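Local coordinates for Poly(A) RNA polymerase GLD2 (PDB 6LBK), which probably extends the 3' ends of selected cytoplasmic mRNAs and some microRNAs with adenosine monophosphate drawn from ATP, at residues V200-A211 with S226-L237. The protein carries 1 engineered substitution. Numbering follows the deposited sequence.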
loop_
_atom_site.group_PDB
_atom_site.type_symbol
_atom_site.label_atom_id
_atom_site.label_comp_id
_atom_site.label_asym_id
_atom_site.label_seq_id
_atom_site.Cartn_x
_atom_site.Cartn_y
_atom_site.Cartn_z
ATOM N N VAL A 200 -1.440 7.510 -11.599
ATOM C CA VAL A 200 -1.598 6.454 -10.599
ATOM C C VAL A 200 -1.291 6.985 -9.205
ATOM O O VAL A 200 -2.021 6.706 -8.249
ATOM C CB VAL A 200 -0.725 5.239 -10.946
ATOM C CG1 VAL A 200 -0.824 4.226 -9.836
ATOM C CG2 VAL A 200 -1.162 4.619 -12.292
ATOM N N ARG A 201 -0.219 7.777 -9.062
ATOM C CA ARG A 201 0.167 8.222 -7.721
ATOM C C ARG A 201 -0.775 9.278 -7.152
ATOM O O ARG A 201 -1.172 9.141 -5.978
ATOM C CB ARG A 201 1.626 8.692 -7.715
ATOM C CG ARG A 201 2.621 7.505 -7.652
ATOM C CD ARG A 201 4.093 7.939 -7.849
ATOM N NE ARG A 201 4.628 8.604 -6.659
ATOM C CZ ARG A 201 5.057 9.861 -6.621
ATOM N NH1 ARG A 201 5.043 10.612 -7.714
ATOM N NH2 ARG A 201 5.504 10.377 -5.487
ATOM N N PRO A 202 -1.180 10.336 -7.890
ATOM C CA PRO A 202 -2.179 11.268 -7.323
ATOM C C PRO A 202 -3.487 10.600 -6.940
ATOM O O PRO A 202 -4.070 10.906 -5.884
ATOM C CB PRO A 202 -2.383 12.296 -8.449
ATOM C CG PRO A 202 -1.108 12.264 -9.221
ATOM C CD PRO A 202 -0.668 10.822 -9.187
ATOM N N LEU A 203 -3.954 9.665 -7.764
ATOM C CA LEU A 203 -5.216 9.009 -7.469
ATOM C C LEU A 203 -5.092 8.155 -6.226
ATOM O O LEU A 203 -5.940 8.205 -5.330
ATOM C CB LEU A 203 -5.641 8.143 -8.645
ATOM C CG LEU A 203 -7.072 7.661 -8.434
ATOM C CD1 LEU A 203 -8.058 8.843 -8.791
ATOM C CD2 LEU A 203 -7.423 6.354 -9.155
ATOM N N VAL A 204 -4.027 7.358 -6.155
ATOM C CA VAL A 204 -3.842 6.495 -5.001
ATOM C C VAL A 204 -3.740 7.326 -3.728
ATOM O O VAL A 204 -4.298 6.958 -2.686
ATOM C CB VAL A 204 -2.619 5.589 -5.215
ATOM C CG1 VAL A 204 -2.066 5.101 -3.885
ATOM C CG2 VAL A 204 -2.979 4.395 -6.150
ATOM N N LEU A 205 -3.059 8.470 -3.792
ATOM C CA LEU A 205 -2.852 9.254 -2.579
ATOM C C LEU A 205 -4.167 9.863 -2.090
ATOM O O LEU A 205 -4.488 9.796 -0.893
ATOM C CB LEU A 205 -1.790 10.335 -2.821
ATOM C CG LEU A 205 -1.248 11.289 -1.740
ATOM C CD1 LEU A 205 -2.286 12.174 -1.031
ATOM C CD2 LEU A 205 -0.449 10.476 -0.737
ATOM N N VAL A 206 -4.926 10.498 -2.992
ATOM C CA VAL A 206 -6.192 11.088 -2.557
ATOM C C VAL A 206 -7.119 10.005 -2.031
ATOM O O VAL A 206 -7.863 10.215 -1.069
ATOM C CB VAL A 206 -6.856 11.884 -3.698
ATOM C CG1 VAL A 206 -7.326 10.941 -4.840
ATOM C CG2 VAL A 206 -8.015 12.682 -3.152
ATOM N N ILE A 207 -7.049 8.813 -2.617
ATOM C CA ILE A 207 -7.897 7.711 -2.194
ATOM C C ILE A 207 -7.471 7.170 -0.824
ATOM O O ILE A 207 -8.323 6.852 0.018
ATOM C CB ILE A 207 -7.875 6.649 -3.300
ATOM C CG1 ILE A 207 -8.706 7.178 -4.496
ATOM C CG2 ILE A 207 -8.373 5.348 -2.788
ATOM C CD1 ILE A 207 -8.752 6.252 -5.710
ATOM N N LYS A 208 -6.162 7.085 -0.559
ATOM C CA LYS A 208 -5.689 6.726 0.782
ATOM C C LYS A 208 -6.161 7.745 1.817
ATOM O O LYS A 208 -6.678 7.374 2.876
ATOM C CB LYS A 208 -4.161 6.642 0.803
ATOM C CG LYS A 208 -3.545 5.295 0.494
ATOM C CD LYS A 208 -2.047 5.446 0.584
ATOM C CE LYS A 208 -1.314 4.147 0.405
ATOM N NZ LYS A 208 -0.005 4.174 1.126
ATOM N N LYS A 209 -5.973 9.041 1.538
ATOM C CA LYS A 209 -6.438 10.054 2.486
ATOM C C LYS A 209 -7.943 9.951 2.680
ATOM O O LYS A 209 -8.445 10.069 3.802
ATOM C CB LYS A 209 -6.055 11.469 2.029
ATOM C CG LYS A 209 -4.539 11.762 1.988
ATOM C CD LYS A 209 -3.909 11.579 3.373
ATOM C CE LYS A 209 -2.420 11.878 3.387
ATOM N NZ LYS A 209 -1.791 11.511 4.698
ATOM N N TRP A 210 -8.674 9.702 1.596
ATOM C CA TRP A 210 -10.120 9.582 1.673
ATOM C C TRP A 210 -10.526 8.431 2.582
ATOM O O TRP A 210 -11.312 8.613 3.523
ATOM C CB TRP A 210 -10.688 9.393 0.261
ATOM C CG TRP A 210 -12.071 9.002 0.294
ATOM C CD1 TRP A 210 -13.157 9.817 0.484
ATOM C CD2 TRP A 210 -12.575 7.680 0.172
ATOM N NE1 TRP A 210 -14.313 9.077 0.467
ATOM C CE2 TRP A 210 -13.987 7.760 0.277
ATOM C CE3 TRP A 210 -11.973 6.425 -0.035
ATOM C CZ2 TRP A 210 -14.801 6.640 0.192
ATOM C CZ3 TRP A 210 -12.786 5.308 -0.119
ATOM C CH2 TRP A 210 -14.192 5.426 -0.011
ATOM N N ALA A 211 -9.998 7.230 2.310
ATOM C CA ALA A 211 -10.325 6.076 3.135
ATOM C C ALA A 211 -9.917 6.290 4.592
ATOM O O ALA A 211 -10.659 5.921 5.513
ATOM C CB ALA A 211 -9.654 4.826 2.585
ATOM N N SER A 226 -4.104 -0.564 3.582
ATOM C CA SER A 226 -3.594 0.306 2.533
ATOM C C SER A 226 -3.247 -0.499 1.297
ATOM O O SER A 226 -3.489 -0.056 0.166
ATOM C CB SER A 226 -2.365 1.048 3.032
ATOM O OG SER A 226 -2.737 2.142 3.849
ATOM N N TYR A 227 -2.672 -1.691 1.501
ATOM C CA TYR A 227 -2.313 -2.561 0.385
ATOM C C TYR A 227 -3.553 -3.024 -0.370
ATOM O O TYR A 227 -3.539 -3.098 -1.606
ATOM C CB TYR A 227 -1.509 -3.751 0.899
ATOM C CG TYR A 227 -0.844 -4.628 -0.146
ATOM C CD1 TYR A 227 -0.275 -4.082 -1.293
ATOM C CD2 TYR A 227 -0.740 -6.011 0.046
ATOM C CE1 TYR A 227 0.365 -4.893 -2.239
ATOM C CE2 TYR A 227 -0.106 -6.828 -0.889
ATOM C CZ TYR A 227 0.453 -6.257 -2.033
ATOM O OH TYR A 227 1.099 -7.062 -2.958
ATOM N N SER A 228 -4.630 -3.351 0.353
ATOM C CA SER A 228 -5.875 -3.711 -0.320
ATOM C C SER A 228 -6.359 -2.575 -1.197
ATOM O O SER A 228 -6.702 -2.781 -2.364
ATOM C CB SER A 228 -6.943 -4.062 0.699
ATOM O OG SER A 228 -6.621 -5.275 1.342
ATOM N N LEU A 229 -6.365 -1.355 -0.656
ATOM C CA LEU A 229 -6.807 -0.198 -1.431
ATOM C C LEU A 229 -5.948 -0.000 -2.666
ATOM O O LEU A 229 -6.468 0.263 -3.750
ATOM C CB LEU A 229 -6.774 1.065 -0.582
ATOM C CG LEU A 229 -7.984 1.516 0.193
ATOM C CD1 LEU A 229 -7.535 2.736 0.911
ATOM C CD2 LEU A 229 -9.125 1.846 -0.759
ATOM N N VAL A 230 -4.627 0.006 -2.493
ATOM C CA VAL A 230 -3.709 0.185 -3.614
ATOM C C VAL A 230 -3.994 -0.837 -4.680
ATOM O O VAL A 230 -3.982 -0.527 -5.869
ATOM C CB VAL A 230 -2.234 0.106 -3.150
ATOM C CG1 VAL A 230 -1.320 0.213 -4.347
ATOM C CG2 VAL A 230 -1.923 1.236 -2.184
ATOM N N LEU A 231 -4.229 -2.072 -4.281
ATOM C CA LEU A 231 -4.539 -3.107 -5.259
ATOM C C LEU A 231 -5.889 -2.848 -5.895
ATOM O O LEU A 231 -6.094 -3.195 -7.053
ATOM C CB LEU A 231 -4.502 -4.497 -4.598
ATOM C CG LEU A 231 -3.162 -5.080 -4.095
ATOM C CD1 LEU A 231 -3.318 -6.499 -3.518
ATOM C CD2 LEU A 231 -2.075 -5.084 -5.155
ATOM N N MET A 232 -6.809 -2.199 -5.173
ATOM C CA MET A 232 -8.132 -1.935 -5.724
ATOM C C MET A 232 -8.097 -0.780 -6.727
ATOM O O MET A 232 -8.736 -0.845 -7.786
ATOM C CB MET A 232 -9.100 -1.639 -4.596
ATOM C CG MET A 232 -9.579 -2.867 -3.836
ATOM S SD MET A 232 -10.325 -2.393 -2.241
ATOM C CE MET A 232 -11.726 -1.411 -2.727
ATOM N N VAL A 233 -7.370 0.292 -6.387
ATOM C CA VAL A 233 -7.098 1.366 -7.342
ATOM C C VAL A 233 -6.441 0.801 -8.591
ATOM O O VAL A 233 -6.870 1.091 -9.708
ATOM C CB VAL A 233 -6.224 2.460 -6.704
ATOM C CG1 VAL A 233 -5.960 3.562 -7.684
ATOM C CG2 VAL A 233 -6.855 3.024 -5.477
ATOM N N LEU A 234 -5.354 0.022 -8.426
ATOM C CA LEU A 234 -4.669 -0.543 -9.594
ATOM C C LEU A 234 -5.596 -1.452 -10.402
ATOM O O LEU A 234 -5.563 -1.432 -11.636
ATOM C CB LEU A 234 -3.393 -1.301 -9.189
ATOM C CG LEU A 234 -2.206 -0.629 -8.467
ATOM C CD1 LEU A 234 -1.064 -1.594 -8.371
ATOM C CD2 LEU A 234 -1.715 0.637 -9.178
ATOM N N HIS A 235 -6.446 -2.240 -9.735
ATOM C CA HIS A 235 -7.440 -3.033 -10.450
ATOM C C HIS A 235 -8.413 -2.140 -11.235
ATOM O O HIS A 235 -8.723 -2.418 -12.404
ATOM C CB HIS A 235 -8.184 -3.916 -9.461
ATOM C CG HIS A 235 -9.378 -4.591 -10.042
ATOM N ND1 HIS A 235 -9.282 -5.705 -10.842
ATOM C CD2 HIS A 235 -10.690 -4.274 -9.992
ATOM C CE1 HIS A 235 -10.486 -6.064 -11.242
ATOM N NE2 HIS A 235 -11.359 -5.208 -10.744
ATOM N N TYR A 236 -8.924 -1.073 -10.602
ATOM C CA TYR A 236 -9.830 -0.160 -11.304
ATOM C C TYR A 236 -9.161 0.398 -12.553
ATOM O O TYR A 236 -9.775 0.455 -13.630
ATOM C CB TYR A 236 -10.317 0.997 -10.392
ATOM C CG TYR A 236 -11.122 2.068 -11.173
ATOM C CD1 TYR A 236 -12.356 1.760 -11.783
ATOM C CD2 TYR A 236 -10.637 3.374 -11.315
ATOM C CE1 TYR A 236 -13.084 2.753 -12.534
ATOM C CE2 TYR A 236 -11.362 4.350 -12.051
ATOM C CZ TYR A 236 -12.565 4.028 -12.655
ATOM O OH TYR A 236 -13.212 4.990 -13.350
ATOM N N LEU A 237 -7.901 0.813 -12.425
ATOM C CA LEU A 237 -7.153 1.304 -13.574
ATOM C C LEU A 237 -6.884 0.205 -14.593
ATOM O O LEU A 237 -6.715 0.509 -15.778
ATOM C CB LEU A 237 -5.835 1.927 -13.109
ATOM C CG LEU A 237 -5.863 3.171 -12.209
ATOM C CD1 LEU A 237 -4.415 3.576 -11.797
ATOM C CD2 LEU A 237 -6.610 4.337 -12.880
#
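Val233 packs against three side chains of helix 200-211 at once. Val233 CG1, anti to the backbone N (chi1 -180°), lies 3.5 Å from Val204 CG2 and also touches Leu203 CD2. The other branch, Val233 CG2, meets Ile207 tip to tip, 3.8 Å from Ile207 CD1, with Ile207 CG2 close by. Truncation of Val233 to an alanine removes both methyls and is likely to leave a gap among Leu203 CD2, Val204 CG2 and the tip of Ile207.

Beyond this centre, the contact runs in both directions along the helices. Val200 sends CG2 to within 3.5 Å of Leu237 CD1. On the carbonyl side, Val200 CG1 meets Leu234 CD2 at 3.8 Å, and the side chains of Val200 and Leu234 cross at about a right angle. Toward the other end, Leu229 splits its branches: Leu229 CD1 sits 3.4 Å from Ala211 CB and CD2 faces Ile207 CG2. Lys208 closes this border with its extended aliphatic chain, laying CE 3.9 Å from Val230 CG2 and near Ser226 CB, while its ammonium nitrogen is hydrogen-bonded to the carbonyl oxygen of Phe103.

The axes of segments 200-211 and 226-237 come within 10.1 Å, their N-to-C directions 136° apart. Helix 283-297 packs on Ile207, and the Phe103 loop touches both Val204 and Val230. Ser226 lies about 8 Å, side chain to side chain, from Asp111, a probable catalytic magnesium ligand. The arrangement is thus a buried, obliquely crossing, antiparallel-leaning helix pair, apolar at its heart, within the helical domain that accompanies the nucleotidyltransferase palm in non-canonical poly(A) polymerases.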